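Local coordinates for protein type-2 restriction enzyme AgeI (Thalassobius gelatinovorus, PDB 5DWA) that recognises the double-stranded DNA sequence 5'-ACCGGT-3' and cleaves it after the adenine, as a type II restriction endonuclease, at residues L66-L71 / L197-F202; L209-E214 / S239-T244; M1-D6 / A13-D18. All blocks are in the same frame, centred on the assembly; numbering follows the deposited sequence.

Contact 1 (L66-L71 / L197-F202). With nucleotides of chain C; nucleotides of chain D.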
loop_
_atom_site.group_PDB
_atom_site.type_symbol
_atom_site.label_atom_id
_atom_site.label_comp_id
_atom_site.label_asym_id
_atom_site.label_seq_id
_atom_site.Cartn_x
_atom_site.Cartn_y
_atom_site.Cartn_z
ATOM N N LEU A 66 -15.546 -16.711 -3.394
ATOM C CA LEU A 66 -16.286 -16.728 -2.140
ATOM C C LEU A 66 -15.828 -15.582 -1.254
ATOM O O LEU A 66 -16.624 -14.951 -0.569
ATOM C CB LEU A 66 -16.116 -18.055 -1.405
ATOM C CG LEU A 66 -16.759 -19.278 -2.057
ATOM C CD1 LEU A 66 -16.392 -20.529 -1.287
ATOM C CD2 LEU A 66 -18.274 -19.102 -2.102
ATOM N N TRP A 67 -14.529 -15.314 -1.262
ATOM C CA TRP A 67 -14.005 -14.214 -0.467
ATOM C C TRP A 67 -14.479 -12.871 -1.008
ATOM O O TRP A 67 -14.959 -12.019 -0.261
ATOM C CB TRP A 67 -12.480 -14.263 -0.456
ATOM C CG TRP A 67 -11.806 -13.315 0.468
ATOM C CD1 TRP A 67 -11.497 -12.005 0.239
ATOM C CD2 TRP A 67 -11.316 -13.624 1.773
ATOM N NE1 TRP A 67 -10.843 -11.474 1.334
ATOM C CE2 TRP A 67 -10.723 -12.452 2.286
ATOM C CE3 TRP A 67 -11.314 -14.788 2.553
ATOM C CZ2 TRP A 67 -10.137 -12.413 3.564
ATOM C CZ3 TRP A 67 -10.721 -14.751 3.809
ATOM C CH2 TRP A 67 -10.137 -13.567 4.301
ATOM N N HIS A 68 -14.327 -12.690 -2.319
ATOM C CA HIS A 68 -14.515 -11.389 -2.940
ATOM C C HIS A 68 -15.965 -11.064 -3.262
ATOM O O HIS A 68 -16.385 -9.924 -3.077
ATOM C CB HIS A 68 -13.675 -11.301 -4.221
ATOM C CG HIS A 68 -13.785 -9.988 -4.929
ATOM N ND1 HIS A 68 -13.501 -8.787 -4.319
ATOM C CD2 HIS A 68 -14.150 -9.692 -6.199
ATOM C CE1 HIS A 68 -13.690 -7.804 -5.182
ATOM N NE2 HIS A 68 -14.083 -8.327 -6.330
ATOM N N HIS A 69 -16.717 -12.043 -3.762
ATOM C CA HIS A 69 -18.093 -11.781 -4.190
ATOM C C HIS A 69 -19.114 -12.075 -3.098
ATOM O O HIS A 69 -20.248 -11.609 -3.186
ATOM C CB HIS A 69 -18.461 -12.595 -5.446
ATOM C CG HIS A 69 -17.762 -12.147 -6.692
ATOM N ND1 HIS A 69 -17.599 -10.821 -7.022
ATOM C CD2 HIS A 69 -17.202 -12.857 -7.701
ATOM C CE1 HIS A 69 -16.958 -10.728 -8.171
ATOM N NE2 HIS A 69 -16.707 -11.951 -8.607
ATOM N N VAL A 70 -18.729 -12.843 -2.076
ATOM C CA VAL A 70 -19.677 -13.182 -1.010
ATOM C C VAL A 70 -19.317 -12.503 0.307
ATOM O O VAL A 70 -20.024 -11.605 0.750
ATOM C CB VAL A 70 -19.774 -14.709 -0.788
ATOM C CG1 VAL A 70 -20.776 -15.035 0.333
ATOM C CG2 VAL A 70 -20.165 -15.398 -2.080
ATOM N N LEU A 71 -18.204 -12.902 0.922
ATOM C CA LEU A 71 -17.838 -12.372 2.238
ATOM C C LEU A 71 -17.606 -10.857 2.224
ATOM O O LEU A 71 -18.147 -10.139 3.055
ATOM C CB LEU A 71 -16.591 -13.091 2.784
ATOM C CG LEU A 71 -16.711 -14.603 3.021
ATOM C CD1 LEU A 71 -15.456 -15.167 3.694
ATOM C CD2 LEU A 71 -17.963 -14.940 3.842
ATOM N N LEU A 197 -5.075 -15.217 -2.301
ATOM C CA LEU A 197 -6.368 -15.466 -2.921
ATOM C C LEU A 197 -6.403 -14.870 -4.326
ATOM O O LEU A 197 -7.363 -15.106 -5.072
ATOM C CB LEU A 197 -7.498 -14.887 -2.068
ATOM C CG LEU A 197 -7.628 -15.532 -0.691
ATOM C CD1 LEU A 197 -8.783 -14.907 0.048
ATOM C CD2 LEU A 197 -7.816 -17.030 -0.831
ATOM N N ASP A 198 -5.369 -14.098 -4.668
ATOM C CA ASP A 198 -5.238 -13.457 -5.987
ATOM C C ASP A 198 -6.560 -12.809 -6.393
ATOM O O ASP A 198 -7.080 -13.058 -7.482
ATOM C CB ASP A 198 -4.780 -14.472 -7.044
ATOM C CG ASP A 198 -4.372 -13.813 -8.373
ATOM O OD1 ASP A 198 -4.074 -12.599 -8.389
ATOM O OD2 ASP A 198 -4.331 -14.525 -9.398
ATOM N N VAL A 199 -7.116 -12.009 -5.491
ATOM C CA VAL A 199 -8.361 -11.303 -5.768
ATOM C C VAL A 199 -8.122 -10.068 -6.624
ATOM O O VAL A 199 -7.329 -9.196 -6.258
ATOM C CB VAL A 199 -9.070 -10.864 -4.474
ATOM C CG1 VAL A 199 -10.248 -9.917 -4.795
ATOM C CG2 VAL A 199 -9.557 -12.068 -3.691
ATOM N N LYS A 200 -8.808 -9.999 -7.761
ATOM C CA LYS A 200 -8.948 -8.751 -8.508
ATOM C C LYS A 200 -10.055 -8.890 -9.523
ATOM O O LYS A 200 -9.962 -9.690 -10.456
ATOM C CB LYS A 200 -7.665 -8.337 -9.231
ATOM C CG LYS A 200 -7.789 -7.028 -10.038
ATOM C CD LYS A 200 -8.126 -5.824 -9.149
ATOM C CE LYS A 200 -8.095 -4.516 -9.954
ATOM N NZ LYS A 200 -8.359 -3.314 -9.097
ATOM N N SER A 201 -11.110 -8.110 -9.340
ATOM C CA SER A 201 -12.136 -7.973 -10.364
ATOM C C SER A 201 -12.315 -6.497 -10.645
ATOM O O SER A 201 -12.132 -5.664 -9.760
ATOM C CB SER A 201 -13.457 -8.606 -9.930
ATOM O OG SER A 201 -14.189 -7.732 -9.091
ATOM N N PHE A 202 -12.672 -6.174 -11.882
ATOM C CA PHE A 202 -12.896 -4.799 -12.260
ATOM C C PHE A 202 -14.404 -4.599 -12.264
ATOM O O PHE A 202 -15.112 -5.230 -13.044
ATOM C CB PHE A 202 -12.266 -4.491 -13.618
ATOM C CG PHE A 202 -10.766 -4.498 -13.598
ATOM C CD1 PHE A 202 -10.060 -3.317 -13.453
ATOM C CD2 PHE A 202 -10.056 -5.686 -13.705
ATOM C CE1 PHE A 202 -8.675 -3.311 -13.438
ATOM C CE2 PHE A 202 -8.670 -5.687 -13.687
ATOM C CZ PHE A 202 -7.981 -4.502 -13.555
ATOM P P DT C 9 -15.226 3.005 -8.526
ATOM O OP1 DT C 9 -16.232 4.014 -8.150
ATOM O OP2 DT C 9 -15.548 1.951 -9.518
ATOM O "O5'" DT C 9 -13.919 3.776 -8.992
ATOM C "C5'" DT C 9 -13.308 4.687 -8.117
ATOM C "C4'" DT C 9 -11.943 5.056 -8.634
ATOM O "O4'" DT C 9 -11.131 3.881 -8.717
ATOM C "C3'" DT C 9 -11.919 5.666 -10.036
ATOM O "O3'" DT C 9 -11.527 7.016 -9.914
ATOM C "C2'" DT C 9 -10.886 4.807 -10.813
ATOM C "C1'" DT C 9 -10.155 4.099 -9.690
ATOM N N1 DT C 9 -9.595 2.770 -10.012
ATOM C C2 DT C 9 -8.246 2.576 -9.899
ATOM O O2 DT C 9 -7.467 3.473 -9.628
ATOM N N3 DT C 9 -7.836 1.294 -10.132
ATOM C C4 DT C 9 -8.631 0.203 -10.432
ATOM O O4 DT C 9 -8.168 -0.917 -10.616
ATOM C C5 DT C 9 -10.043 0.473 -10.521
ATOM C C7 DT C 9 -11.005 -0.630 -10.854
ATOM C C6 DT C 9 -10.453 1.725 -10.291
ATOM P P DG C 8 -13.213 -3.053 -5.513
ATOM O OP1 DG C 8 -14.286 -3.595 -4.641
ATOM O OP2 DG C 8 -12.661 -3.908 -6.589
ATOM O "O5'" DG C 8 -13.758 -1.698 -6.123
ATOM C "C5'" DG C 8 -14.266 -0.713 -5.226
ATOM C "C4'" DG C 8 -13.903 0.684 -5.690
ATOM O "O4'" DG C 8 -12.469 0.893 -5.579
ATOM C "C3'" DG C 8 -14.269 0.993 -7.121
ATOM O "O3'" DG C 8 -14.752 2.322 -7.153
ATOM C "C2'" DG C 8 -12.935 0.808 -7.882
ATOM C "C1'" DG C 8 -11.913 1.237 -6.851
ATOM N N9 DG C 8 -10.630 0.547 -6.925
ATOM C C8 DG C 8 -10.416 -0.800 -7.095
ATOM N N7 DG C 8 -9.143 -1.134 -7.042
ATOM C C5 DG C 8 -8.497 0.063 -6.767
ATOM C C6 DG C 8 -7.126 0.334 -6.597
ATOM O O6 DG C 8 -6.190 -0.468 -6.614
ATOM N N1 DG C 8 -6.884 1.684 -6.355
ATOM C C2 DG C 8 -7.853 2.659 -6.285
ATOM N N2 DG C 8 -7.436 3.922 -6.034
ATOM N N3 DG C 8 -9.143 2.412 -6.448
ATOM C C4 DG C 8 -9.389 1.103 -6.691
ATOM P P DC D 2 -4.029 -5.635 -19.676
ATOM O OP1 DC D 2 -3.226 -6.534 -20.540
ATOM O OP2 DC D 2 -5.375 -6.039 -19.213
ATOM O "O5'" DC D 2 -3.130 -5.273 -18.399
ATOM C "C5'" DC D 2 -1.715 -5.233 -18.509
ATOM C "C4'" DC D 2 -1.106 -4.434 -17.374
ATOM O "O4'" DC D 2 -1.870 -3.220 -17.160
ATOM C "C3'" DC D 2 -1.088 -5.113 -16.014
ATOM O "O3'" DC D 2 -0.137 -4.443 -15.248
ATOM C "C2'" DC D 2 -2.486 -4.777 -15.511
ATOM C "C1'" DC D 2 -2.538 -3.307 -15.911
ATOM N N1 DC D 2 -3.906 -2.733 -16.069
ATOM C C2 DC D 2 -4.042 -1.346 -16.119
ATOM O O2 DC D 2 -3.024 -0.646 -16.032
ATOM N N3 DC D 2 -5.277 -0.807 -16.273
ATOM C C4 DC D 2 -6.342 -1.602 -16.367
ATOM N N4 DC D 2 -7.541 -1.022 -16.513
ATOM C C5 DC D 2 -6.226 -3.026 -16.318
ATOM C C6 DC D 2 -4.999 -3.545 -16.168
#
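Leu197 and Val199 each set a methyl group over an aromatic ring of helix 63-78, where the loop leaving core strand 191-196 of the PD-(D/E)XK nuclease fold passes that helix. The tight part is these two methyls on ring faces. Leu197 CD1 lies over the five-membered ring of Trp67, 3.6 Å from its centroid and 25° off the normal, a CH-pi contact. Val199 CG1 makes the same kind of contact with His68, 3.8 Å from the ring centroid. With CG of His68 anti to the backbone N (chi1 -179°), the imidazole reaches the loop, and its NE2 hydrogen-bonds Ser201 OG, in the ring plane at 2.8 Å, in one of two Ser201 conformers; either atom could donate. Exchanging His68 for an alanine would probably leave Ser201 OG without this partner and open a gap beside Val199 CG1. Packing is slacker between Trp67 CD1 and Val199 CG2, 4.4 Å apart. Farther along, Lys200 and Phe202 leave the backbone away from the helix and their ends meet DNA bases, the partly exposed Phe202 bringing CZ within 3.6 Å of C5 of DC2 of chain D. Lys200, bent at chi2 (62°), hydrogen-bonds through NZ to O4 of DT9 of chain C at 2.8 Å.

Contact 2 (L209-E214 / S239-T244)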
loop_
_atom_site.group_PDB
_atom_site.type_symbol
_atom_site.label_atom_id
_atom_site.label_comp_id
_atom_site.label_asym_id
_atom_site.label_seq_id
_atom_site.Cartn_x
_atom_site.Cartn_y
_atom_site.Cartn_z
ATOM N N LEU A 209 -16.555 -7.546 -13.648
ATOM C CA LEU A 209 -16.608 -8.157 -12.309
ATOM C C LEU A 209 -16.072 -9.585 -12.210
ATOM O O LEU A 209 -16.090 -10.170 -11.132
ATOM C CB LEU A 209 -18.040 -8.149 -11.760
ATOM C CG LEU A 209 -18.513 -6.876 -11.057
ATOM C CD1 LEU A 209 -20.032 -6.890 -10.918
ATOM C CD2 LEU A 209 -17.854 -6.714 -9.688
ATOM N N VAL A 210 -15.591 -10.148 -13.309
ATOM C CA VAL A 210 -15.019 -11.483 -13.248
ATOM C C VAL A 210 -13.660 -11.408 -12.551
ATOM O O VAL A 210 -12.798 -10.617 -12.916
ATOM C CB VAL A 210 -14.886 -12.111 -14.649
ATOM C CG1 VAL A 210 -14.317 -13.516 -14.554
ATOM C CG2 VAL A 210 -16.259 -12.149 -15.324
ATOM N N ASN A 211 -13.489 -12.244 -11.537
ATOM C CA ASN A 211 -12.329 -12.187 -10.662
ATOM C C ASN A 211 -11.134 -12.956 -11.232
ATOM O O ASN A 211 -10.863 -14.096 -10.846
ATOM C CB ASN A 211 -12.766 -12.712 -9.297
ATOM C CG ASN A 211 -11.639 -12.803 -8.293
ATOM O OD1 ASN A 211 -10.645 -12.085 -8.376
ATOM N ND2 ASN A 211 -11.807 -13.687 -7.323
ATOM N N ARG A 212 -10.424 -12.309 -12.152
ATOM C CA ARG A 212 -9.373 -12.970 -12.909
ATOM C C ARG A 212 -8.015 -12.905 -12.221
ATOM O O ARG A 212 -7.070 -13.558 -12.651
ATOM C CB ARG A 212 -9.272 -12.360 -14.311
ATOM C CG ARG A 212 -10.546 -12.529 -15.108
ATOM C CD ARG A 212 -10.378 -12.082 -16.545
ATOM N NE ARG A 212 -11.595 -12.373 -17.297
ATOM C CZ ARG A 212 -12.644 -11.559 -17.355
ATOM N NH1 ARG A 212 -12.618 -10.388 -16.731
ATOM N NH2 ARG A 212 -13.722 -11.909 -18.045
ATOM N N GLY A 213 -7.909 -12.108 -11.161
ATOM C CA GLY A 213 -6.628 -11.977 -10.481
ATOM C C GLY A 213 -5.614 -11.136 -11.242
ATOM O O GLY A 213 -5.941 -10.507 -12.249
ATOM N N GLU A 214 -4.370 -11.145 -10.772
ATOM C CA GLU A 214 -3.357 -10.220 -11.267
ATOM C C GLU A 214 -2.049 -10.898 -11.659
ATOM O O GLU A 214 -1.006 -10.248 -11.707
ATOM C CB GLU A 214 -3.081 -9.147 -10.208
ATOM C CG GLU A 214 -4.293 -8.293 -9.900
ATOM C CD GLU A 214 -4.073 -7.291 -8.784
ATOM O OE1 GLU A 214 -4.238 -7.660 -7.601
ATOM O OE2 GLU A 214 -3.756 -6.124 -9.096
ATOM N N SER A 239 -1.884 -20.013 -5.082
ATOM C CA SER A 239 -3.059 -19.186 -5.282
ATOM C C SER A 239 -4.312 -20.012 -5.097
ATOM O O SER A 239 -4.365 -21.178 -5.496
ATOM C CB SER A 239 -3.051 -18.554 -6.672
ATOM O OG SER A 239 -4.291 -17.898 -6.906
ATOM N N TYR A 240 -5.325 -19.395 -4.502
ATOM C CA TYR A 240 -6.602 -20.066 -4.302
ATOM C C TYR A 240 -7.678 -19.410 -5.147
ATOM O O TYR A 240 -8.871 -19.525 -4.869
ATOM C CB TYR A 240 -6.969 -20.073 -2.817
ATOM C CG TYR A 240 -5.898 -20.763 -2.010
ATOM C CD1 TYR A 240 -4.913 -20.030 -1.351
ATOM C CD2 TYR A 240 -5.830 -22.150 -1.963
ATOM C CE1 TYR A 240 -3.905 -20.670 -0.630
ATOM C CE2 TYR A 240 -4.827 -22.793 -1.252
ATOM C CZ TYR A 240 -3.872 -22.044 -0.587
ATOM O OH TYR A 240 -2.865 -22.677 0.113
ATOM N N ASN A 241 -7.233 -18.714 -6.185
ATOM C CA ASN A 241 -8.135 -18.296 -7.245
ATOM C C ASN A 241 -8.058 -19.341 -8.340
ATOM O O ASN A 241 -7.021 -19.470 -8.985
ATOM C CB ASN A 241 -7.747 -16.917 -7.782
ATOM C CG ASN A 241 -8.776 -16.347 -8.740
ATOM O OD1 ASN A 241 -9.507 -17.087 -9.396
ATOM N ND2 ASN A 241 -8.841 -15.019 -8.822
ATOM N N LEU A 242 -9.142 -20.086 -8.557
ATOM C CA LEU A 242 -9.128 -21.134 -9.577
ATOM C C LEU A 242 -8.841 -20.598 -10.990
ATOM O O LEU A 242 -8.495 -21.373 -11.880
ATOM C CB LEU A 242 -10.451 -21.898 -9.573
ATOM C CG LEU A 242 -10.809 -22.574 -8.249
ATOM C CD1 LEU A 242 -12.105 -23.384 -8.381
ATOM C CD2 LEU A 242 -9.654 -23.446 -7.765
ATOM N N ARG A 243 -8.975 -19.285 -11.193
ATOM C CA ARG A 243 -8.657 -18.666 -12.488
ATOM C C ARG A 243 -7.186 -18.314 -12.679
ATOM O O ARG A 243 -6.765 -18.000 -13.794
ATOM C CB ARG A 243 -9.490 -17.402 -12.693
ATOM C CG ARG A 243 -10.967 -17.683 -12.811
ATOM C CD ARG A 243 -11.727 -16.462 -13.294
ATOM N NE ARG A 243 -13.145 -16.654 -13.040
ATOM C CZ ARG A 243 -13.706 -16.492 -11.843
ATOM N NH1 ARG A 243 -12.966 -16.112 -10.802
ATOM N NH2 ARG A 243 -15.000 -16.709 -11.678
ATOM N N THR A 244 -6.402 -18.359 -11.603
ATOM C CA THR A 244 -4.975 -18.120 -11.712
ATOM C C THR A 244 -4.365 -19.178 -12.621
ATOM O O THR A 244 -4.659 -20.364 -12.476
ATOM C CB THR A 244 -4.272 -18.171 -10.334
ATOM O OG1 THR A 244 -4.869 -17.214 -9.446
ATOM C CG2 THR A 244 -2.784 -17.884 -10.480
HETATM O O HOH W 1 -6.937 -15.156 -14.819
#
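Asn211 O accepts from two side chains of the facing loop, one firmly and one weakly. Asn241 ND2 gives the straighter bond, 3.0 Å to Asn211 O with an N-H...O angle of 168°; the oxygen lies in the amide plane of Asn241, while the donor stands above the carbonyl plane of Asn211. Arg243 NH1 adds a weak bond to Asn211 O, 2.9 Å long but bent to 130°. Over one face of the same guanidinium lies Val210, whose CG1 is 3.7 Å from Arg243 NE. A water bridges the two backbones, donating to Arg212 O at 2.7 Å and to Arg243 O at 3.0 Å.

The next shell fixes the donors. Asn241 heads a type I turn closed by Thr244 N, and its OD1 accepts from Arg243 N at 2.9 Å, an Asx turn that holds the amide's rotation. Behind it, Ser239 OG accepts from Asn241 N at 3.1 Å, an ST turn.

Farther out, Asp65 takes a salt bridge from Arg243 NH2 and a hydrogen bond from Asn211 ND2, while Asn211 OD1 accepts from Lys200 N. The contact thus joins the loops following strands 191-196 and 236-239 beside the start of helix 63-78, with Thr244 packed on strand 257-259.

Contact 3 (M1-D6 / A13-D18)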
loop_
_atom_site.group_PDB
_atom_site.type_symbol
_atom_site.label_atom_id
_atom_site.label_comp_id
_atom_site.label_asym_id
_atom_site.label_seq_id
_atom_site.Cartn_x
_atom_site.Cartn_y
_atom_site.Cartn_z
ATOM N N MET A 1 -24.787 -19.749 -9.417
ATOM C CA MET A 1 -25.921 -18.835 -9.327
ATOM C C MET A 1 -25.563 -17.467 -9.890
ATOM O O MET A 1 -24.388 -17.121 -9.997
ATOM C CB MET A 1 -26.381 -18.689 -7.877
ATOM C CG MET A 1 -25.359 -17.994 -6.987
ATOM S SD MET A 1 -25.865 -17.858 -5.268
ATOM C CE MET A 1 -27.032 -16.505 -5.357
ATOM N N ARG A 2 -26.576 -16.688 -10.247
ATOM C CA ARG A 2 -26.350 -15.300 -10.610
ATOM C C ARG A 2 -26.388 -14.454 -9.346
ATOM O O ARG A 2 -27.391 -14.430 -8.636
ATOM C CB ARG A 2 -27.386 -14.796 -11.615
ATOM C CG ARG A 2 -27.071 -13.401 -12.139
ATOM C CD ARG A 2 -28.238 -12.785 -12.882
ATOM N NE ARG A 2 -29.229 -12.247 -11.958
ATOM C CZ ARG A 2 -30.413 -11.771 -12.326
ATOM N NH1 ARG A 2 -30.763 -11.773 -13.606
ATOM N NH2 ARG A 2 -31.246 -11.298 -11.412
ATOM N N LEU A 3 -25.285 -13.772 -9.064
ATOM C CA LEU A 3 -25.220 -12.872 -7.922
ATOM C C LEU A 3 -25.728 -11.489 -8.278
ATOM O O LEU A 3 -25.357 -10.935 -9.308
ATOM C CB LEU A 3 -23.786 -12.772 -7.400
ATOM C CG LEU A 3 -23.456 -13.548 -6.130
ATOM C CD1 LEU A 3 -22.003 -13.309 -5.750
ATOM C CD2 LEU A 3 -24.381 -13.142 -4.998
ATOM N N ASP A 4 -26.574 -10.932 -7.420
ATOM C CA ASP A 4 -27.040 -9.565 -7.595
ATOM C C ASP A 4 -26.323 -8.671 -6.600
ATOM O O ASP A 4 -26.461 -8.833 -5.388
ATOM C CB ASP A 4 -28.555 -9.479 -7.408
ATOM C CG ASP A 4 -29.305 -10.412 -8.331
ATOM O OD1 ASP A 4 -28.830 -10.637 -9.464
ATOM O OD2 ASP A 4 -30.365 -10.931 -7.918
ATOM N N LEU A 5 -25.543 -7.728 -7.112
ATOM C CA LEU A 5 -24.714 -6.894 -6.253
ATOM C C LEU A 5 -25.244 -5.478 -6.174
ATOM O O LEU A 5 -25.405 -4.810 -7.193
ATOM C CB LEU A 5 -23.270 -6.883 -6.752
ATOM C CG LEU A 5 -22.630 -8.258 -6.958
ATOM C CD1 LEU A 5 -21.179 -8.106 -7.383
ATOM C CD2 LEU A 5 -22.765 -9.123 -5.711
ATOM N N ASP A 6 -25.508 -5.026 -4.954
ATOM C CA ASP A 6 -25.977 -3.668 -4.728
ATOM C C ASP A 6 -24.795 -2.713 -4.693
ATOM O O ASP A 6 -24.010 -2.717 -3.744
ATOM C CB ASP A 6 -26.769 -3.585 -3.424
ATOM C CG ASP A 6 -27.736 -2.412 -3.396
ATOM O OD1 ASP A 6 -27.441 -1.364 -4.010
ATOM O OD2 ASP A 6 -28.800 -2.546 -2.756
ATOM N N ALA A 13 -25.495 -4.623 -10.117
ATOM C CA ALA A 13 -24.755 -5.356 -11.129
ATOM C C ALA A 13 -24.857 -6.845 -10.858
ATOM O O ALA A 13 -25.345 -7.264 -9.812
ATOM C CB ALA A 13 -23.321 -4.918 -11.175
ATOM N N HIS A 14 -24.401 -7.639 -11.818
ATOM C CA HIS A 14 -24.537 -9.078 -11.742
ATOM C C HIS A 14 -23.201 -9.708 -12.048
ATOM O O HIS A 14 -22.402 -9.157 -12.804
ATOM C CB HIS A 14 -25.605 -9.576 -12.715
ATOM C CG HIS A 14 -26.910 -8.859 -12.580
ATOM N ND1 HIS A 14 -27.868 -9.227 -11.661
ATOM C CD2 HIS A 14 -27.403 -7.778 -13.229
ATOM C CE1 HIS A 14 -28.902 -8.409 -11.757
ATOM N NE2 HIS A 14 -28.644 -7.521 -12.699
ATOM N N VAL A 15 -22.958 -10.851 -11.430
ATOM C CA VAL A 15 -21.786 -11.645 -11.747
ATOM C C VAL A 15 -22.162 -13.093 -11.463
ATOM O O VAL A 15 -22.953 -13.371 -10.559
ATOM C CB VAL A 15 -20.537 -11.203 -10.928
ATOM C CG1 VAL A 15 -20.723 -11.499 -9.448
ATOM C CG2 VAL A 15 -19.273 -11.880 -11.461
ATOM N N MET A 16 -21.623 -14.023 -12.241
ATOM C CA MET A 16 -21.928 -15.431 -12.015
ATOM C C MET A 16 -21.005 -16.034 -10.962
ATOM O O MET A 16 -19.787 -15.871 -11.021
ATOM C CB MET A 16 -21.830 -16.220 -13.321
ATOM C CG MET A 16 -22.834 -15.776 -14.376
ATOM S SD MET A 16 -24.544 -15.926 -13.816
ATOM C CE MET A 16 -24.632 -17.687 -13.506
ATOM N N LEU A 17 -21.610 -16.720 -9.999
ATOM C CA LEU A 17 -20.895 -17.364 -8.913
ATOM C C LEU A 17 -21.058 -18.872 -9.066
ATOM O O LEU A 17 -22.029 -19.463 -8.575
ATOM C CB LEU A 17 -21.417 -16.881 -7.560
ATOM C CG LEU A 17 -20.721 -17.425 -6.314
ATOM C CD1 LEU A 17 -19.277 -16.929 -6.264
ATOM C CD2 LEU A 17 -21.486 -17.034 -5.054
ATOM N N ASP A 18 -20.108 -19.478 -9.774
ATOM C CA ASP A 18 -20.157 -20.894 -10.128
ATOM C C ASP A 18 -20.094 -21.814 -8.920
ATOM O O ASP A 18 -19.370 -21.546 -7.961
ATOM C CB ASP A 18 -19.009 -21.234 -11.080
ATOM C CG ASP A 18 -18.994 -20.355 -12.310
ATOM O OD1 ASP A 18 -20.068 -20.170 -12.918
ATOM O OD2 ASP A 18 -17.910 -19.848 -12.667
#
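The guanidinium of Arg2 has His14 over one face, with His14 ND1 about 3.3 Å above its plane and offset toward the rim; the two planes stand 50° apart, without a hydrogen bond between them. Asp4 OD1 lies at the imidazole edge, in its plane, and Asp4 OD2 at the guanidinium edge. OD1, tilted out of the guanidinium plane, accepts from Arg2 NE at 3.0 Å on its syn lone pair, a salt bridge, and from His14 ND1 at 2.8 Å on the anti side, out of the carboxylate plane. Ring and carboxylate are perpendicular. Two donors probably limit the rotation of Asp4, and its charge may favour a protonated histidine, although nearby Arg2 would oppose this.

The other face of the sheet is apolar. Val15 CG1, placed between the backbone N and the carbonyl carbon (chi1 67°), meets Leu3 CB at 3.9 Å and Leu5 CD1 at 4.0 Å. Leu17 CD2 extends the patch, 3.8 Å from Leu3 CD1, and His69 of helix 63-78 packs against Leu3 and Val15.

Paired backbone bonds join Leu3 with Val15 and Leu5 with Ala13, the latter with Leu5 N 2.7 Å from Ala13 O. Axes 4.6 Å apart at 151° and hydrogen-bonded pairs alternating with the non-hydrogen-bonded pairs Arg2-Met16 and Asp4-His14 define an antiparallel beta hairpin, with a mostly polar, exposed face and an apolar one turned inward.

How the contacts relate
Contacts 1 and 2 have centres 8 Å apart and share a loop system: Asp198 OD2 is 2.7 Å from Thr244 OG1, and Phe202 O is 2.8 Å from Leu209 N, both probable hydrogen bonds. Contact 1 reaches the DNA bases directly, whereas the nearest atom of contact 2 is about 5 Å from the nucleic acid and that of contact 3 about 9 Å. The hairpin of contact 3, centred 12 Å from contact 1, packs on helix 63-78 through Val70 CG2 and Leu17 CD2, 3.6 Å apart. Leu209 joins it to contact 2, with CD1 of Leu209 3.9 Å from CD1 of Leu5. The three contacts touch one another, and the hairpin lies farthest from the DNA.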